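Local coordinates for sugar ABC transporter substrate-binding protein, BlMnBP1 (Bifidobacterium animalis subsp. lactis ATCC 27673, PDB 6I5R) that probably captures manno-oligosaccharides such as mannobiose outside the cell and delivers them to an ABC transporter for uptake, at residues A202-D214 and F305-I317. Numbering follows the deposited sequence.
Sequences AWDQYIAGNATGD and FPITVDGKQYATI
The ring of Y314 carries G213 on one face: CA of G213 stands 3.4 Å from the ring centroid, over its centre, a CH-pi contact. Glycine suits this place because its positive phi follows the end of helix 209-212 and a CB would run into CE1 of Y314. CG of Y314 lies anti to its own carbonyl carbon (chi1 -68°), which swings the ring beneath that turn; a serine here would probably deprive G213 of its aromatic platform and open a gap between turn and strand. F305 meets W203 at its edge, takes CD of P306 on one face, and sets CD2 3.5 Å from CD2 of Y206, the Y206 and F305 ring planes 44° apart; a broad flat side chain can touch both aromatics at once. The OH of Y206 is hydrogen-bonded to O of G151 in strand 139-155. The small A211 lets I307 bring CD1 to 3.8 Å from its CB, and branched V309 rests CG1 on O of T212 and CG2 on O of A211. The direct polar link is N210, whose OD1 accepts from N of T316 at 3.0 Å, the donor tilted 32° from the carbonyl plane, and also from water 4. Water 2 bridges the carbonyls of N210 and I307 to N of Y314, and water 1 joins N of G209 to OG1 of T316. This solute-binding-protein lobe therefore seats its short helix on the strand through one direct hydrogen bond, ordered waters carrying further polar links.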
loop_
_atom_site.group_PDB
_atom_site.type_symbol
_atom_site.label_atom_id
_atom_site.label_comp_id
_atom_site.label_asym_id
_atom_site.label_seq_id
_atom_site.Cartn_x
_atom_site.Cartn_y
_atom_site.Cartn_z
ATOM N N ALA A 202 3.621 5.730 3.613
ATOM C CA ALA A 202 2.750 5.727 2.439
ATOM C C ALA A 202 3.131 6.794 1.427
ATOM O O ALA A 202 2.853 6.636 0.231
ATOM C CB ALA A 202 1.292 5.912 2.885
ATOM N N TRP A 203 3.796 7.869 1.865
ATOM C CA TRP A 203 4.194 8.885 0.904
ATOM C C TRP A 203 5.115 8.325 -0.173
ATOM O O TRP A 203 5.154 8.864 -1.284
ATOM C CB TRP A 203 4.843 10.059 1.636
ATOM C CG TRP A 203 3.817 10.917 2.292
ATOM C CD1 TRP A 203 3.187 10.680 3.476
ATOM C CD2 TRP A 203 3.273 12.136 1.774
ATOM N NE1 TRP A 203 2.285 11.698 3.743
ATOM C CE2 TRP A 203 2.323 12.599 2.709
ATOM C CE3 TRP A 203 3.494 12.881 0.607
ATOM C CZ2 TRP A 203 1.593 13.776 2.508
ATOM C CZ3 TRP A 203 2.777 14.050 0.420
ATOM C CH2 TRP A 203 1.830 14.477 1.359
ATOM N N ASP A 204 5.822 7.222 0.107
ATOM C CA ASP A 204 6.661 6.600 -0.906
ATOM C C ASP A 204 5.837 5.977 -2.027
ATOM O O ASP A 204 6.390 5.629 -3.072
ATOM C CB ASP A 204 7.540 5.501 -0.297
ATOM C CG ASP A 204 8.655 6.032 0.619
ATOM O OD1 ASP A 204 8.901 7.252 0.666
ATOM O OD2 ASP A 204 9.305 5.205 1.290
ATOM N N GLN A 205 4.531 5.823 -1.825
ATOM C CA GLN A 205 3.693 5.171 -2.815
ATOM C C GLN A 205 3.383 6.060 -3.999
ATOM O O GLN A 205 2.804 5.575 -4.974
ATOM C CB GLN A 205 2.388 4.728 -2.165
ATOM C CG GLN A 205 2.607 3.673 -1.087
ATOM C CD GLN A 205 1.348 3.309 -0.330
ATOM O OE1 GLN A 205 0.267 3.835 -0.592
ATOM N NE2 GLN A 205 1.490 2.399 0.639
ATOM N N TYR A 206 3.772 7.327 -3.943
ATOM C CA TYR A 206 3.418 8.286 -4.982
ATOM C C TYR A 206 4.573 8.675 -5.880
ATOM O O TYR A 206 4.354 9.369 -6.887
ATOM C CB TYR A 206 2.854 9.564 -4.344
ATOM C CG TYR A 206 1.663 9.255 -3.497
ATOM C CD1 TYR A 206 1.820 8.758 -2.218
ATOM C CD2 TYR A 206 0.396 9.407 -3.979
ATOM C CE1 TYR A 206 0.748 8.419 -1.449
ATOM C CE2 TYR A 206 -0.689 9.081 -3.207
ATOM C CZ TYR A 206 -0.513 8.599 -1.932
ATOM O OH TYR A 206 -1.613 8.251 -1.169
ATOM N N ILE A 207 5.795 8.280 -5.544
ATOM C CA ILE A 207 6.940 8.954 -6.127
ATOM C C ILE A 207 7.389 8.379 -7.460
ATOM O O ILE A 207 8.265 8.969 -8.100
ATOM C CB ILE A 207 8.152 8.919 -5.183
ATOM C CG1 ILE A 207 8.586 7.477 -4.910
ATOM C CG2 ILE A 207 7.816 9.605 -3.870
ATOM C CD1 ILE A 207 10.051 7.332 -4.515
ATOM N N ALA A 208 6.832 7.242 -7.893
ATOM C CA ALA A 208 7.270 6.584 -9.115
ATOM C C ALA A 208 6.225 6.799 -10.172
ATOM O O ALA A 208 6.197 7.879 -10.818
ATOM C CB ALA A 208 7.579 5.107 -8.801
ATOM N N GLY A 209 5.351 5.842 -10.457
ATOM C CA GLY A 209 4.399 6.019 -11.533
ATOM C C GLY A 209 3.557 7.275 -11.398
ATOM O O GLY A 209 3.282 7.946 -12.391
ATOM N N ASN A 210 3.104 7.585 -10.173
ATOM C CA ASN A 210 2.230 8.732 -10.000
ATOM C C ASN A 210 2.946 10.021 -10.319
ATOM O O ASN A 210 2.341 10.956 -10.859
ATOM C CB ASN A 210 1.711 8.835 -8.579
ATOM C CG ASN A 210 0.651 7.850 -8.301
ATOM O OD1 ASN A 210 0.821 6.665 -8.557
ATOM N ND2 ASN A 210 -0.495 8.347 -7.820
ATOM N N ALA A 211 4.208 10.126 -9.911
ATOM C CA ALA A 211 4.929 11.380 -10.059
ATOM C C ALA A 211 5.668 11.478 -11.387
ATOM O O ALA A 211 6.111 12.573 -11.745
ATOM C CB ALA A 211 5.909 11.575 -8.901
ATOM N N THR A 212 5.783 10.379 -12.141
ATOM C CA THR A 212 6.584 10.392 -13.360
ATOM C C THR A 212 5.847 9.955 -14.608
ATOM O O THR A 212 6.335 10.234 -15.699
ATOM C CB THR A 212 7.829 9.486 -13.250
ATOM O OG1 THR A 212 7.441 8.106 -13.191
ATOM C CG2 THR A 212 8.676 9.864 -12.043
ATOM N N GLY A 213 4.727 9.265 -14.476
ATOM C CA GLY A 213 4.062 8.619 -15.583
ATOM C C GLY A 213 4.779 7.415 -16.162
ATOM O O GLY A 213 4.300 6.846 -17.144
ATOM N N ASP A 214 5.887 6.987 -15.573
ATOM C CA ASP A 214 6.697 5.922 -16.157
ATOM C C ASP A 214 6.547 4.613 -15.388
ATOM O O ASP A 214 7.027 4.510 -14.254
ATOM C CB ASP A 214 8.153 6.385 -16.166
ATOM C CG ASP A 214 9.109 5.377 -16.747
ATOM O OD1 ASP A 214 8.661 4.337 -17.236
ATOM O OD2 ASP A 214 10.331 5.662 -16.718
ATOM N N PHE A 305 -3.468 11.989 -6.644
ATOM C CA PHE A 305 -2.455 12.858 -6.071
ATOM C C PHE A 305 -2.219 14.025 -7.027
ATOM O O PHE A 305 -2.197 13.832 -8.245
ATOM C CB PHE A 305 -1.132 12.105 -5.825
ATOM C CG PHE A 305 -0.134 12.890 -4.969
ATOM C CD1 PHE A 305 0.803 13.727 -5.561
ATOM C CD2 PHE A 305 -0.164 12.821 -3.588
ATOM C CE1 PHE A 305 1.678 14.469 -4.802
ATOM C CE2 PHE A 305 0.715 13.566 -2.824
ATOM C CZ PHE A 305 1.646 14.391 -3.438
ATOM N N PRO A 306 -2.027 15.225 -6.522
ATOM C CA PRO A 306 -1.968 16.410 -7.405
ATOM C C PRO A 306 -0.624 16.631 -8.090
ATOM O O PRO A 306 0.082 17.600 -7.858
ATOM C CB PRO A 306 -2.323 17.550 -6.442
ATOM C CG PRO A 306 -1.826 17.053 -5.104
ATOM C CD PRO A 306 -2.021 15.586 -5.093
ATOM N N ILE A 307 -0.274 15.695 -8.960
ATOM C CA ILE A 307 0.818 15.869 -9.903
ATOM C C ILE A 307 0.279 15.583 -11.293
ATOM O O ILE A 307 -0.503 14.647 -11.484
ATOM C CB ILE A 307 2.020 14.951 -9.581
ATOM C CG1 ILE A 307 2.771 15.492 -8.349
ATOM C CG2 ILE A 307 3.000 14.888 -10.735
ATOM C CD1 ILE A 307 3.927 14.635 -7.857
ATOM N N THR A 308 0.659 16.430 -12.238
ATOM C CA THR A 308 0.351 16.254 -13.649
ATOM C C THR A 308 1.663 16.109 -14.405
ATOM O O THR A 308 2.602 16.889 -14.202
ATOM C CB THR A 308 -0.466 17.426 -14.182
ATOM O OG1 THR A 308 -1.673 17.564 -13.423
ATOM C CG2 THR A 308 -0.812 17.214 -15.655
ATOM N N VAL A 309 1.733 15.089 -15.245
ATOM C CA VAL A 309 2.921 14.781 -16.033
ATOM C C VAL A 309 2.578 15.031 -17.496
ATOM O O VAL A 309 1.794 14.274 -18.084
ATOM C CB VAL A 309 3.386 13.333 -15.810
ATOM C CG1 VAL A 309 4.550 12.977 -16.706
ATOM C CG2 VAL A 309 3.790 13.156 -14.352
ATOM N N ASP A 310 3.185 16.064 -18.089
ATOM C CA ASP A 310 2.980 16.381 -19.503
ATOM C C ASP A 310 1.493 16.373 -19.831
ATOM O O ASP A 310 1.043 15.765 -20.812
ATOM C CB ASP A 310 3.734 15.388 -20.389
ATOM C CG ASP A 310 3.726 15.765 -21.860
ATOM O OD1 ASP A 310 3.487 16.948 -22.194
ATOM O OD2 ASP A 310 3.954 14.855 -22.678
ATOM N N GLY A 311 0.712 17.000 -18.960
ATOM C CA GLY A 311 -0.712 17.133 -19.179
ATOM C C GLY A 311 -1.584 15.960 -18.787
ATOM O O GLY A 311 -2.798 16.026 -19.015
ATOM N N LYS A 312 -1.035 14.893 -18.204
ATOM C CA LYS A 312 -1.852 13.765 -17.786
ATOM C C LYS A 312 -1.519 13.386 -16.348
ATOM O O LYS A 312 -0.377 13.511 -15.908
ATOM C CB LYS A 312 -1.643 12.525 -18.705
ATOM C CG LYS A 312 -2.367 11.242 -18.231
ATOM C CD LYS A 312 -3.886 11.385 -18.184
ATOM C CE LYS A 312 -4.596 10.150 -18.829
ATOM N NZ LYS A 312 -5.870 10.493 -19.595
ATOM N N GLN A 313 -2.524 12.963 -15.618
ATOM C CA GLN A 313 -2.338 12.438 -14.277
ATOM C C GLN A 313 -2.252 10.925 -14.358
ATOM O O GLN A 313 -2.882 10.302 -15.217
ATOM C CB GLN A 313 -3.484 12.856 -13.368
ATOM C CG GLN A 313 -3.506 14.330 -13.125
ATOM C CD GLN A 313 -4.286 14.670 -11.907
ATOM O OE1 GLN A 313 -3.714 14.995 -10.855
ATOM N NE2 GLN A 313 -5.596 14.635 -12.029
ATOM N N TYR A 314 -1.446 10.344 -13.461
ATOM C CA TYR A 314 -1.203 8.912 -13.410
ATOM C C TYR A 314 -1.440 8.384 -12.003
ATOM O O TYR A 314 -1.224 9.090 -11.008
ATOM C CB TYR A 314 0.232 8.571 -13.806
ATOM C CG TYR A 314 0.558 8.820 -15.243
ATOM C CD1 TYR A 314 0.862 10.084 -15.677
ATOM C CD2 TYR A 314 0.581 7.778 -16.174
ATOM C CE1 TYR A 314 1.170 10.338 -16.996
ATOM C CE2 TYR A 314 0.899 8.016 -17.500
ATOM C CZ TYR A 314 1.173 9.318 -17.903
ATOM O OH TYR A 314 1.496 9.611 -19.201
ATOM N N ALA A 315 -1.895 7.136 -11.932
ATOM C CA ALA A 315 -2.046 6.432 -10.666
ATOM C C ALA A 315 -1.634 4.982 -10.875
ATOM O O ALA A 315 -2.126 4.312 -11.790
ATOM C CB ALA A 315 -3.489 6.527 -10.145
ATOM N N THR A 316 -0.717 4.508 -10.032
ATOM C CA THR A 316 -0.266 3.123 -10.077
ATOM C C THR A 316 -1.241 2.240 -9.312
ATOM O O THR A 316 -1.656 2.584 -8.206
ATOM C CB THR A 316 1.123 2.980 -9.448
ATOM O OG1 THR A 316 2.072 3.741 -10.210
ATOM C CG2 THR A 316 1.531 1.514 -9.369
ATOM N N ILE A 317 -1.619 1.123 -9.900
ATOM C CA ILE A 317 -2.345 0.088 -9.176
ATOM C C ILE A 317 -1.344 -0.935 -8.690
ATOM O O ILE A 317 -0.522 -1.434 -9.475
ATOM C CB ILE A 317 -3.410 -0.573 -10.047
ATOM C CG1 ILE A 317 -4.482 0.448 -10.381
ATOM C CG2 ILE A 317 -3.983 -1.732 -9.308
ATOM C CD1 ILE A 317 -5.283 0.011 -11.560
HETATM O O HOH W 1 4.445 3.364 -9.248
HETATM O O HOH W 2 -0.001 11.944 -11.809
HETATM O O HOH W 3 -1.413 11.169 -9.286
HETATM O O HOH W 4 -0.796 4.494 -6.948
#